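Local coordinates for G-protein interacting protein 1 (Dictyostelium discoideum, PDB 5Z1N) that probably binds heterotrimeric G proteins through their beta/gamma subunits, and carries phospholipid in the helical domain at its C-terminal end, at residues H120-Q123 / L124-T128. Residues are numbered along the deposited sequence; the frame is centred on the assembly and turned at random.
Sequences HNIQ and LIRNT
Ile122 and Ile125 meet through their CD1 methyls, 4.1 Å apart, on the inward face of the amphipathic alpha-helix 119-132, part of the all-helical TNFAIP8-like domain. The two side chains run side by side in the same direction, pressed against Val110 of helix 92-113 and Phe117 of the neighbouring loop. With CG1 of Ile125 beside its own backbone N (chi1 -63°), that branch lies against the carbonyl oxygen of Asn121, CG1 to O 3.3 Å. The side chain of Ile125 lies about 7 Å from a bound phosphatidylethanolamine. Cutting Ile125 back to an alanine would probably leave the CD1 of Ile122 without its methyl neighbour and open a gap against Val110 and Leu113. On the flank, Leu124 packs on helix 31-53, whose Lys43 is hydrogen-bonded to Asn121 OD1.

The solvent side of the same turns is looser and polar. There Arg126, which also touches Glu106 of helix 92-113, folds back along the helix, its chain bent at chi3 (-51°), with Gln123 CA against one guanidinium face, offset toward the rim. Its NH2 stands 3.5 Å from Gln123 CB, a contact with aliphatic carbon, while the Gln123 amide plane stands 67° from that of the guanidinium. Successive i to i+4 backbone bonds run beneath both faces; back on the buried flank facing helix 31-53, Leu124 O is gripped twice, by Thr128 N and, from the opposite face of the carbonyl plane, by Thr128 OG1 at 2.8 Å.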
loop_
_atom_site.group_PDB
_atom_site.type_symbol
_atom_site.label_atom_id
_atom_site.label_comp_id
_atom_site.label_asym_id
_atom_site.label_seq_id
_atom_site.Cartn_x
_atom_site.Cartn_y
_atom_site.Cartn_z
ATOM N N HIS A 120 -5.533 -6.487 -18.509
ATOM C CA HIS A 120 -4.238 -5.835 -18.346
ATOM C C HIS A 120 -4.186 -5.014 -17.060
ATOM O O HIS A 120 -3.152 -4.972 -16.383
ATOM C CB HIS A 120 -3.935 -4.953 -19.557
ATOM C CG HIS A 120 -2.613 -4.257 -19.476
ATOM N ND1 HIS A 120 -2.448 -3.043 -18.841
ATOM C CD2 HIS A 120 -1.389 -4.607 -19.938
ATOM C CE1 HIS A 120 -1.182 -2.675 -18.921
ATOM N NE2 HIS A 120 -0.519 -3.605 -19.583
ATOM N N ASN A 121 -5.292 -4.363 -16.700
ATOM C CA ASN A 121 -5.314 -3.569 -15.476
ATOM C C ASN A 121 -5.489 -4.424 -14.227
ATOM O O ASN A 121 -5.069 -4.007 -13.136
ATOM C CB ASN A 121 -6.413 -2.511 -15.565
ATOM C CG ASN A 121 -5.998 -1.320 -16.412
ATOM O OD1 ASN A 121 -4.825 -0.959 -16.447
ATOM N ND2 ASN A 121 -6.957 -0.713 -17.103
ATOM N N ILE A 122 -6.092 -5.607 -14.355
ATOM C CA ILE A 122 -6.051 -6.573 -13.260
ATOM C C ILE A 122 -4.611 -7.011 -13.009
ATOM O O ILE A 122 -4.150 -7.075 -11.857
ATOM C CB ILE A 122 -6.971 -7.769 -13.570
ATOM C CG1 ILE A 122 -8.427 -7.310 -13.691
ATOM C CG2 ILE A 122 -6.822 -8.859 -12.515
ATOM C CD1 ILE A 122 -9.046 -6.852 -12.374
ATOM N N GLN A 123 -3.873 -7.308 -14.085
ATOM C CA GLN A 123 -2.450 -7.599 -13.945
ATOM C C GLN A 123 -1.716 -6.416 -13.329
ATOM O O GLN A 123 -0.763 -6.599 -12.565
ATOM C CB GLN A 123 -1.838 -7.954 -15.299
ATOM C CG GLN A 123 -0.344 -8.278 -15.230
ATOM C CD GLN A 123 0.296 -8.463 -16.601
ATOM O OE1 GLN A 123 0.256 -7.570 -17.450
ATOM N NE2 GLN A 123 0.896 -9.629 -16.817
ATOM N N LEU A 124 -2.142 -5.196 -13.659
ATOM C CA LEU A 124 -1.561 -4.018 -13.022
ATOM C C LEU A 124 -1.778 -4.051 -11.512
ATOM O O LEU A 124 -0.857 -3.754 -10.740
ATOM C CB LEU A 124 -2.155 -2.749 -13.634
ATOM C CG LEU A 124 -1.652 -1.380 -13.167
ATOM C CD1 LEU A 124 -1.650 -0.407 -14.337
ATOM C CD2 LEU A 124 -2.498 -0.829 -12.020
ATOM N N ILE A 125 -2.989 -4.408 -11.074
ATOM C CA ILE A 125 -3.234 -4.571 -9.642
ATOM C C ILE A 125 -2.254 -5.573 -9.049
ATOM O O ILE A 125 -1.617 -5.315 -8.016
ATOM C CB ILE A 125 -4.687 -5.004 -9.385
ATOM C CG1 ILE A 125 -5.665 -3.932 -9.857
ATOM C CG2 ILE A 125 -4.895 -5.301 -7.904
ATOM C CD1 ILE A 125 -7.095 -4.388 -9.815
ATOM N N ARG A 126 -2.110 -6.730 -9.706
ATOM C CA ARG A 126 -1.237 -7.780 -9.187
ATOM C C ARG A 126 0.207 -7.303 -9.068
ATOM O O ARG A 126 0.863 -7.528 -8.046
ATOM C CB ARG A 126 -1.316 -9.024 -10.076
ATOM C CG ARG A 126 -2.644 -9.761 -9.995
ATOM C CD ARG A 126 -2.520 -11.182 -10.532
ATOM N NE ARG A 126 -1.902 -11.210 -11.855
ATOM C CZ ARG A 126 -2.581 -11.204 -12.998
ATOM N NH1 ARG A 126 -3.910 -11.176 -12.984
ATOM N NH2 ARG A 126 -1.931 -11.226 -14.156
ATOM N N ASN A 127 0.725 -6.651 -10.114
ATOM C CA ASN A 127 2.116 -6.201 -10.088
ATOM C C ASN A 127 2.329 -5.131 -9.026
ATOM O O ASN A 127 3.353 -5.132 -8.325
ATOM C CB ASN A 127 2.525 -5.665 -11.460
ATOM C CG ASN A 127 2.722 -6.764 -12.482
ATOM O OD1 ASN A 127 2.975 -7.917 -12.131
ATOM N ND2 ASN A 127 2.618 -6.408 -13.756
ATOM N N THR A 128 1.371 -4.211 -8.895
ATOM C CA THR A 128 1.506 -3.136 -7.922
ATOM C C THR A 128 1.530 -3.687 -6.503
ATOM O O THR A 128 2.446 -3.389 -5.725
ATOM C CB THR A 128 0.370 -2.133 -8.102
ATOM O OG1 THR A 128 0.417 -1.610 -9.433
ATOM C CG2 THR A 128 0.498 -0.989 -7.110
#